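UDP-galactopyranose mutase (Deinococcus radiodurans, PDB 3HDQ) probably interconverts UDP-galactopyranose and UDP-galactofuranose, using a bound flavin-adenine dinucleotide cofactor. Local coordinates at residues A[122-133]-A[169-177]. Sequence-based numbering, arbitrary orientation.
Sequences IPINLDTVNRLY and RDLYNKFFR. With GDU (galactose-uridine-5'-diphosphate), chain K.
Phe175 sends its side chain from the 169-177 part of helix 159-184 toward helix 126-133; the axes of these two short segments run nearly at right angles (99°) and come no closer than 12.9 Å, so large side chains must span the gap. The Phe175 ring is one of the main bridges, meeting residues both before and within helix 126-133. Ile124 lies over one face, CG1 standing 4.2 Å from the ring centroid in a CH-pi contact, while Leu132 CD2 reaches the ring edge and Thr128 CG2 approaches Phe175 CZ to 3.5 Å. The threonine turns this methyl inward because CG2 is anti to the backbone N; its OG1 is left to accept from Asn125 N and to bond Pro121 O. Asn125 OD1 in turn receives Thr128 N at 2.8 Å, completing a capping box that fixes the start of helix 126-133.

Farther along, Leu132 and Leu171 lie alongside one another, pointing opposite ways, with their CD2 atoms 3.8 Å apart, and Phe146 of helix 139-149 also packs on Leu171. This end is closed by polar side chains. Tyr133 OH donates to Asp170 OD1 over 2.6 Å, meeting OD1 on its anti side, 18° out of the carboxylate plane, whereas Lys174 NZ takes the syn lone pair of the same oxygen in a salt bridge. A phenylalanine in place of Tyr133 lacks the hydroxyl, and the Asp170 carboxylate, held then by Lys174 from its own helix, would probably be freer to turn and no longer tie the two segments.

At the other end, Ile122 CD1 packs against both Phe175 and Phe176. The backbone O of Phe175 accepts uracil N3 of the substrate at 2.9 Å, and Phe176 CD1 lies 3.2 Å from uracil O2. Apolar side chains leading into helix 126-133 thus pack behind the uracil-binding turn of helix 159-184, at the uridine end of the UDP-galactopyranose site.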
ATOM      1  N   ILE A 122     -16.978   1.021  30.097  1.00 24.99           N
ATOM      2  CA  ILE A 122     -16.848   2.473  30.013  1.00 25.59           C
ATOM      3  C   ILE A 122     -17.365   2.788  28.619  1.00 24.94           C
ATOM      4  O   ILE A 122     -17.008   2.093  27.668  1.00 26.47           O
ATOM      5  CB  ILE A 122     -15.372   2.928  30.185  1.00 24.93           C
ATOM      6  CG1 ILE A 122     -15.246   4.445  30.081  1.00 26.59           C
ATOM      7  CG2 ILE A 122     -14.461   2.254  29.165  1.00 25.48           C
ATOM      8  CD1 ILE A 122     -15.437   5.156  31.394  1.00 28.16           C
ATOM      9  N   PRO A 123     -18.252   3.785  28.480  1.00 27.59           N
ATOM     10  CA  PRO A 123     -18.817   4.723  29.460  1.00 30.58           C
ATOM     11  C   PRO A 123     -19.370   4.046  30.716  1.00 26.99           C
ATOM     12  O   PRO A 123     -19.878   2.931  30.640  1.00 30.10           O
ATOM     13  CB  PRO A 123     -19.980   5.372  28.696  1.00 24.84           C
ATOM     14  CG  PRO A 123     -19.679   5.199  27.293  1.00 24.79           C
ATOM     15  CD  PRO A 123     -18.897   3.923  27.163  1.00 25.78           C
ATOM     16  N   ILE A 124     -19.262   4.717  31.860  1.00 29.17           N
ATOM     17  CA  ILE A 124     -19.879   4.237  33.093  1.00 26.04           C
ATOM     18  C   ILE A 124     -21.379   4.065  32.871  1.00 26.95           C
ATOM     19  O   ILE A 124     -22.042   4.976  32.368  1.00 27.71           O
ATOM     20  CB  ILE A 124     -19.650   5.227  34.262  1.00 30.72           C
ATOM     21  CG1 ILE A 124     -18.151   5.343  34.577  1.00 29.05           C
ATOM     22  CG2 ILE A 124     -20.471   4.812  35.493  1.00 24.17           C
ATOM     23  CD1 ILE A 124     -17.812   6.298  35.705  1.00 23.27           C
ATOM     24  N   ASN A 125     -21.907   2.895  33.226  1.00 28.29           N
ATOM     25  CA  ASN A 125     -23.350   2.660  33.150  1.00 26.69           C
ATOM     26  C   ASN A 125     -23.906   1.895  34.354  1.00 26.01           C
ATOM     27  O   ASN A 125     -23.184   1.640  35.322  1.00 26.35           O
ATOM     28  CB  ASN A 125     -23.733   1.965  31.837  1.00 26.57           C
ATOM     29  CG  ASN A 125     -23.329   0.495  31.801  1.00 27.10           C
ATOM     30  OD1 ASN A 125     -22.929  -0.085  32.814  1.00 26.86           O
ATOM     31  ND2 ASN A 125     -23.442  -0.114  30.621  1.00 25.63           N
ATOM     32  N   LEU A 126     -25.185   1.528  34.274  1.00 26.04           N
ATOM     33  CA  LEU A 126     -25.859   0.756  35.316  1.00 26.79           C
ATOM     34  C   LEU A 126     -25.039  -0.471  35.744  1.00 28.19           C
ATOM     35  O   LEU A 126     -24.783  -0.669  36.939  1.00 28.42           O
ATOM     36  CB  LEU A 126     -27.271   0.359  34.841  1.00 22.53           C
ATOM     37  CG  LEU A 126     -28.397   0.060  35.845  1.00 27.35           C
ATOM     38  CD1 LEU A 126     -29.012  -1.323  35.666  1.00 25.74           C
ATOM     39  CD2 LEU A 126     -27.982   0.308  37.296  1.00 27.77           C
ATOM     40  N   ASP A 127     -24.615  -1.280  34.774  1.00 25.15           N
ATOM     41  CA  ASP A 127     -23.867  -2.503  35.069  1.00 24.81           C
ATOM     42  C   ASP A 127     -22.516  -2.168  35.681  1.00 26.24           C
ATOM     43  O   ASP A 127     -22.035  -2.882  36.566  1.00 27.99           O
ATOM     44  CB  ASP A 127     -23.665  -3.361  33.802  1.00 24.27           C
ATOM     45  CG  ASP A 127     -24.980  -3.831  33.192  1.00 28.29           C
ATOM     46  OD1 ASP A 127     -25.852  -4.308  33.942  1.00 27.32           O
ATOM     47  OD2 ASP A 127     -25.140  -3.736  31.958  1.00 33.27           O
ATOM     48  N   THR A 128     -21.896  -1.091  35.203  1.00 24.80           N
ATOM     49  CA  THR A 128     -20.613  -0.655  35.762  1.00 27.14           C
ATOM     50  C   THR A 128     -20.721  -0.387  37.266  1.00 29.03           C
ATOM     51  O   THR A 128     -19.889  -0.838  38.057  1.00 30.36           O
ATOM     52  CB  THR A 128     -20.087   0.631  35.091  1.00 23.61           C
ATOM     53  OG1 THR A 128     -20.010   0.444  33.671  1.00 29.56           O
ATOM     54  CG2 THR A 128     -18.713   0.964  35.628  1.00 19.00           C
ATOM     55  N   VAL A 129     -21.740   0.370  37.650  1.00 22.48           N
ATOM     56  CA  VAL A 129     -21.961   0.694  39.055  1.00 30.87           C
ATOM     57  C   VAL A 129     -22.320  -0.559  39.879  1.00 30.05           C
ATOM     58  O   VAL A 129     -21.700  -0.833  40.907  1.00 28.99           O
ATOM     59  CB  VAL A 129     -23.049   1.773  39.204  1.00 30.52           C
ATOM     60  CG1 VAL A 129     -23.352   2.040  40.677  1.00 31.24           C
ATOM     61  CG2 VAL A 129     -22.615   3.053  38.486  1.00 24.78           C
ATOM     62  N   ASN A 130     -23.312  -1.318  39.425  1.00 24.29           N
ATOM     63  CA  ASN A 130     -23.673  -2.537  40.121  1.00 26.17           C
ATOM     64  C   ASN A 130     -22.469  -3.459  40.317  1.00 28.98           C
ATOM     65  O   ASN A 130     -22.228  -3.942  41.412  1.00 28.37           O
ATOM     66  CB  ASN A 130     -24.826  -3.250  39.403  1.00 26.14           C
ATOM     67  CG  ASN A 130     -26.176  -2.570  39.651  1.00 30.78           C
ATOM     68  OD1 ASN A 130     -26.337  -1.825  40.621  1.00 27.19           O
ATOM     69  ND2 ASN A 130     -27.146  -2.826  38.776  1.00 26.35           N
ATOM     70  N   ARG A 131     -21.689  -3.674  39.268  1.00 27.60           N
ATOM     71  CA  ARG A 131     -20.596  -4.621  39.358  1.00 26.63           C
ATOM     72  C   ARG A 131     -19.472  -4.120  40.251  1.00 29.29           C
ATOM     73  O   ARG A 131     -18.830  -4.912  40.955  1.00 31.92           O
ATOM     74  CB  ARG A 131     -20.083  -5.019  37.963  1.00 31.30           C
ATOM     75  CG  ARG A 131     -21.081  -5.859  37.151  1.00 33.39           C
ATOM     76  CD  ARG A 131     -20.533  -6.235  35.775  1.00 35.79           C
ATOM     77  NE  ARG A 131     -19.285  -6.982  35.907  1.00 46.17           N
ATOM     78  CZ  ARG A 131     -18.362  -7.105  34.955  1.00 47.66           C
ATOM     79  NH1 ARG A 131     -18.526  -6.529  33.761  1.00 39.24           N
ATOM     80  NH2 ARG A 131     -17.263  -7.808  35.204  1.00 44.50           N
ATOM     81  N   LEU A 132     -19.237  -2.811  40.232  1.00 28.48           N
ATOM     82  CA  LEU A 132     -18.130  -2.233  40.981  1.00 24.27           C
ATOM     83  C   LEU A 132     -18.373  -2.296  42.487  1.00 30.76           C
ATOM     84  O   LEU A 132     -17.474  -2.657  43.247  1.00 27.86           O
ATOM     85  CB  LEU A 132     -17.864  -0.779  40.553  1.00 26.95           C
ATOM     86  CG  LEU A 132     -16.654  -0.114  41.234  1.00 26.37           C
ATOM     87  CD1 LEU A 132     -15.359  -0.773  40.788  1.00 25.30           C
ATOM     88  CD2 LEU A 132     -16.599   1.380  40.962  1.00 32.82           C
ATOM     89  N   TYR A 133     -19.586  -1.947  42.914  1.00 28.83           N
ATOM     90  CA  TYR A 133     -19.892  -1.812  44.343  1.00 31.49           C
ATOM     91  C   TYR A 133     -20.702  -2.984  44.906  1.00 34.34           C
ATOM     92  O   TYR A 133     -21.003  -3.024  46.103  1.00 33.96           O
ATOM     93  CB  TYR A 133     -20.664  -0.520  44.604  1.00 29.65           C
ATOM     94  CG  TYR A 133     -19.919   0.755  44.284  1.00 27.13           C
ATOM     95  CD1 TYR A 133     -18.679   1.027  44.864  1.00 32.44           C
ATOM     96  CD2 TYR A 133     -20.468   1.709  43.430  1.00 25.79           C
ATOM     97  CE1 TYR A 133     -17.988   2.205  44.577  1.00 28.96           C
ATOM     98  CE2 TYR A 133     -19.781   2.892  43.141  1.00 27.46           C
ATOM     99  CZ  TYR A 133     -18.550   3.129  43.720  1.00 24.08           C
ATOM    100  OH  TYR A 133     -17.876   4.289  43.454  1.00 29.43           O
ATOM    101  N   ARG A 169     -17.067  11.894  43.182  1.00 37.77           N
ATOM    102  CA  ARG A 169     -15.621  11.908  43.330  1.00 37.86           C
ATOM    103  C   ARG A 169     -14.960  10.517  43.259  1.00 34.84           C
ATOM    104  O   ARG A 169     -13.846  10.379  42.755  1.00 32.52           O
ATOM    105  CB  ARG A 169     -15.283  12.622  44.642  1.00 32.91           C
ATOM    106  CG  ARG A 169     -13.816  12.710  44.971  1.00 43.00           C
ATOM    107  CD  ARG A 169     -13.088  13.694  44.084  1.00 45.21           C
ATOM    108  NE  ARG A 169     -13.765  14.987  43.954  1.00 47.42           N
ATOM    109  CZ  ARG A 169     -13.223  16.036  43.344  1.00 42.79           C
ATOM    110  NH1 ARG A 169     -12.003  15.938  42.829  1.00 34.39           N
ATOM    111  NH2 ARG A 169     -13.893  17.178  43.240  1.00 45.66           N
ATOM    112  N   ASP A 170     -15.632   9.486  43.754  1.00 33.85           N
ATOM    113  CA  ASP A 170     -15.046   8.140  43.693  1.00 32.29           C
ATOM    114  C   ASP A 170     -15.006   7.570  42.265  1.00 30.40           C
ATOM    115  O   ASP A 170     -13.993   7.022  41.826  1.00 35.31           O
ATOM    116  CB  ASP A 170     -15.783   7.171  44.619  1.00 32.39           C
ATOM    117  CG  ASP A 170     -15.040   5.866  44.790  1.00 37.76           C
ATOM    118  OD1 ASP A 170     -15.663   4.788  44.680  1.00 41.24           O
ATOM    119  OD2 ASP A 170     -13.817   5.921  45.022  1.00 38.32           O
ATOM    120  N   LEU A 171     -16.108   7.699  41.538  1.00 29.13           N
ATOM    121  CA  LEU A 171     -16.164   7.201  40.172  1.00 29.25           C
ATOM    122  C   LEU A 171     -15.206   7.990  39.288  1.00 34.06           C
ATOM    123  O   LEU A 171     -14.573   7.439  38.382  1.00 32.16           O
ATOM    124  CB  LEU A 171     -17.599   7.260  39.647  1.00 29.35           C
ATOM    125  CG  LEU A 171     -18.488   6.192  40.287  1.00 29.91           C
ATOM    126  CD1 LEU A 171     -19.942   6.390  39.866  1.00 22.96           C
ATOM    127  CD2 LEU A 171     -17.973   4.783  39.921  1.00 21.59           C
ATOM    128  N   TYR A 172     -15.092   9.281  39.586  1.00 33.31           N
ATOM    129  CA  TYR A 172     -14.128  10.154  38.937  1.00 29.94           C
ATOM    130  C   TYR A 172     -12.697   9.683  39.174  1.00 32.09           C
ATOM    131  O   TYR A 172     -11.892   9.640  38.244  1.00 32.40           O
ATOM    132  CB  TYR A 172     -14.305  11.595  39.439  1.00 31.53           C
ATOM    133  CG  TYR A 172     -13.169  12.528  39.082  1.00 36.69           C
ATOM    134  CD1 TYR A 172     -13.101  13.117  37.829  1.00 34.42           C
ATOM    135  CD2 TYR A 172     -12.172  12.832  40.006  1.00 33.71           C
ATOM    136  CE1 TYR A 172     -12.067  13.981  37.495  1.00 33.11           C
ATOM    137  CE2 TYR A 172     -11.138  13.696  39.683  1.00 37.73           C
ATOM    138  CZ  TYR A 172     -11.092  14.264  38.422  1.00 36.70           C
ATOM    139  OH  TYR A 172     -10.078  15.121  38.080  1.00 37.20           O
ATOM    140  N   ASN A 173     -12.367   9.342  40.415  1.00 28.61           N
ATOM    141  CA  ASN A 173     -11.007   8.901  40.717  1.00 31.75           C
ATOM    142  C   ASN A 173     -10.709   7.544  40.087  1.00 32.71           C
ATOM    143  O   ASN A 173      -9.560   7.242  39.749  1.00 35.23           O
ATOM    144  CB  ASN A 173     -10.759   8.810  42.223  1.00 31.58           C
ATOM    145  CG  ASN A 173     -10.776  10.170  42.918  1.00 38.31           C
ATOM    146  OD1 ASN A 173     -10.564  11.215  42.303  1.00 38.82           O
ATOM    147  ND2 ASN A 173     -11.026  10.149  44.216  1.00 32.84           N
ATOM    148  N   LYS A 174     -11.750   6.730  39.929  1.00 30.35           N
ATOM    149  CA  LYS A 174     -11.567   5.361  39.462  1.00 33.10           C
ATOM    150  C   LYS A 174     -11.482   5.198  37.944  1.00 30.48           C
ATOM    151  O   LYS A 174     -10.752   4.334  37.464  1.00 25.52           O
ATOM    152  CB  LYS A 174     -12.630   4.436  40.068  1.00 31.49           C
ATOM    153  CG  LYS A 174     -12.112   3.740  41.304  1.00 35.47           C
ATOM    154  CD  LYS A 174     -13.196   3.248  42.231  1.00 39.58           C
ATOM    155  CE  LYS A 174     -12.548   2.673  43.499  1.00 44.70           C
ATOM    156  NZ  LYS A 174     -13.401   2.862  44.710  1.00 42.41           N
ATOM    157  N   PHE A 175     -12.207   6.036  37.205  1.00 27.30           N
ATOM    158  CA  PHE A 175     -12.277   5.913  35.749  1.00 29.25           C
ATOM    159  C   PHE A 175     -11.616   7.071  34.975  1.00 35.65           C
ATOM    160  O   PHE A 175     -11.098   6.861  33.879  1.00 29.79           O
ATOM    161  CB  PHE A 175     -13.738   5.742  35.295  1.00 26.65           C
ATOM    162  CG  PHE A 175     -14.350   4.424  35.699  1.00 25.70           C
ATOM    163  CD1 PHE A 175     -14.900   4.253  36.958  1.00 24.78           C
ATOM    164  CD2 PHE A 175     -14.372   3.354  34.813  1.00 23.19           C
ATOM    165  CE1 PHE A 175     -15.448   3.039  37.331  1.00 25.84           C
ATOM    166  CE2 PHE A 175     -14.921   2.137  35.186  1.00 25.63           C
ATOM    167  CZ  PHE A 175     -15.453   1.979  36.444  1.00 20.15           C
ATOM    168  N   PHE A 176     -11.637   8.284  35.533  1.00 30.71           N
ATOM    169  CA  PHE A 176     -11.194   9.466  34.784  1.00 31.82           C
ATOM    170  C   PHE A 176      -9.878  10.121  35.205  1.00 34.39           C
ATOM    171  O   PHE A 176      -9.037  10.412  34.347  1.00 30.95           O
ATOM    172  CB  PHE A 176     -12.301  10.518  34.725  1.00 30.66           C
ATOM    173  CG  PHE A 176     -13.422  10.137  33.822  1.00 31.48           C
ATOM    174  CD1 PHE A 176     -13.387  10.475  32.484  1.00 28.56           C
ATOM    175  CD2 PHE A 176     -14.492   9.406  34.303  1.00 30.92           C
ATOM    176  CE1 PHE A 176     -14.413  10.113  31.650  1.00 31.65           C
ATOM    177  CE2 PHE A 176     -15.521   9.036  33.472  1.00 26.59           C
ATOM    178  CZ  PHE A 176     -15.483   9.387  32.146  1.00 29.78           C
ATOM    179  N   ARG A 177      -9.701  10.366  36.502  1.00 30.84           N
ATOM    180  CA  ARG A 177      -8.528  11.104  36.957  1.00 30.94           C
ATOM    181  C   ARG A 177      -7.223  10.478  36.484  1.00 28.97           C
ATOM    182  O   ARG A 177      -6.422  11.139  35.817  1.00 32.51           O
ATOM    183  CB  ARG A 177      -8.506  11.265  38.474  1.00 31.50           C
ATOM    184  CG  ARG A 177      -7.394  12.208  38.945  1.00 38.93           C
ATOM    185  CD  ARG A 177      -7.391  12.408  40.446  1.00 36.74           C
ATOM    186  NE  ARG A 177      -7.329  11.134  41.156  1.00 41.86           N
ATOM    187  CZ  ARG A 177      -6.874  10.993  42.398  1.00 51.74           C
ATOM    188  NH1 ARG A 177      -6.428  12.054  43.069  1.00 57.73           N
ATOM    189  NH2 ARG A 177      -6.851   9.793  42.967  1.00 39.40           N
TER
HETATM  190  N1  GDU K 500     -11.264   9.174  29.485  1.00 26.82           N
HETATM  191  C2  GDU K 500     -10.989   8.585  30.554  1.00 32.82           C
HETATM  192  N3  GDU K 500     -11.008   7.397  30.985  1.00 32.03           N
HETATM  193  C4  GDU K 500     -11.417   6.509  30.062  1.00 31.14           C
HETATM  194  C5  GDU K 500     -11.785   7.023  28.722  1.00 26.52           C
HETATM  195  C6  GDU K 500     -11.685   8.346  28.486  1.00 28.25           C
HETATM  196  O2  GDU K 500     -10.523   9.489  31.546  1.00 29.24           O
HETATM  197  O4  GDU K 500     -11.457   5.306  30.312  1.00 28.92           O
HETATM  198  C1D GDU K 500     -11.111  10.585  29.274  1.00 27.28           C
HETATM  199  C2D GDU K 500      -9.703  11.130  28.936  1.00 27.30           C
HETATM  200  O2D GDU K 500      -9.531  12.484  29.337  1.00 28.37           O
HETATM  201  C3D GDU K 500      -9.696  10.968  27.430  1.00 29.88           C
HETATM  202  C4D GDU K 500     -11.080  11.537  27.127  1.00 27.30           C
HETATM  203  O4D GDU K 500     -11.921  11.101  28.200  1.00 26.62           O
HETATM  204  O3D GDU K 500      -8.630  11.703  26.836  1.00 29.83           O
HETATM  205  C5D GDU K 500     -11.595  11.342  25.708  1.00 30.97           C
HETATM  206  O5D GDU K 500     -11.706   9.913  25.573  1.00 34.48           O
HETATM  207  PA  GDU K 500     -11.501   9.167  24.176  1.00 27.23           P
HETATM  208  O1A GDU K 500     -11.999   7.771  24.326  1.00 29.66           O
HETATM  209  O2A GDU K 500     -12.314   9.864  23.167  1.00 25.20           O
HETATM  210  O3A GDU K 500      -9.956   9.076  23.818  1.00 32.76           O
HETATM  211  PB  GDU K 500      -9.427   8.978  22.330  1.00 28.85           P
HETATM  212  O1B GDU K 500      -7.960   8.953  22.545  1.00 30.64           O
HETATM  213  O2B GDU K 500      -9.717  10.126  21.435  1.00 25.71           O
HETATM  214  O3B GDU K 500      -9.801   7.596  21.601  0.63 28.10           O
HETATM  215  C1' GDU K 500      -9.824   7.178  20.222  0.33 31.32           C
HETATM  216  C2' GDU K 500     -11.171   7.595  19.595  0.47 30.34           C
HETATM  217  C3' GDU K 500     -12.262   7.126  20.585  0.57 29.40           C
HETATM  218  C4' GDU K 500     -12.284   5.568  20.563  0.53 30.56           C
HETATM  219  C5' GDU K 500     -10.844   5.049  20.831  0.54 32.53           C
HETATM  220  C6' GDU K 500     -10.669   3.529  20.551  0.56 32.05           C
HETATM  221  O2' GDU K 500     -11.212   9.006  19.309  0.51 29.79           O
HETATM  222  O3' GDU K 500     -13.528   7.710  20.202  0.61 26.37           O
HETATM  223  O4' GDU K 500     -12.766   5.149  19.269  0.43 31.16           O
HETATM  224  O5' GDU K 500      -9.717   5.734  20.215  0.33 33.10           O
HETATM  225  O6' GDU K 500     -10.733   2.730  21.756  0.87 26.60           O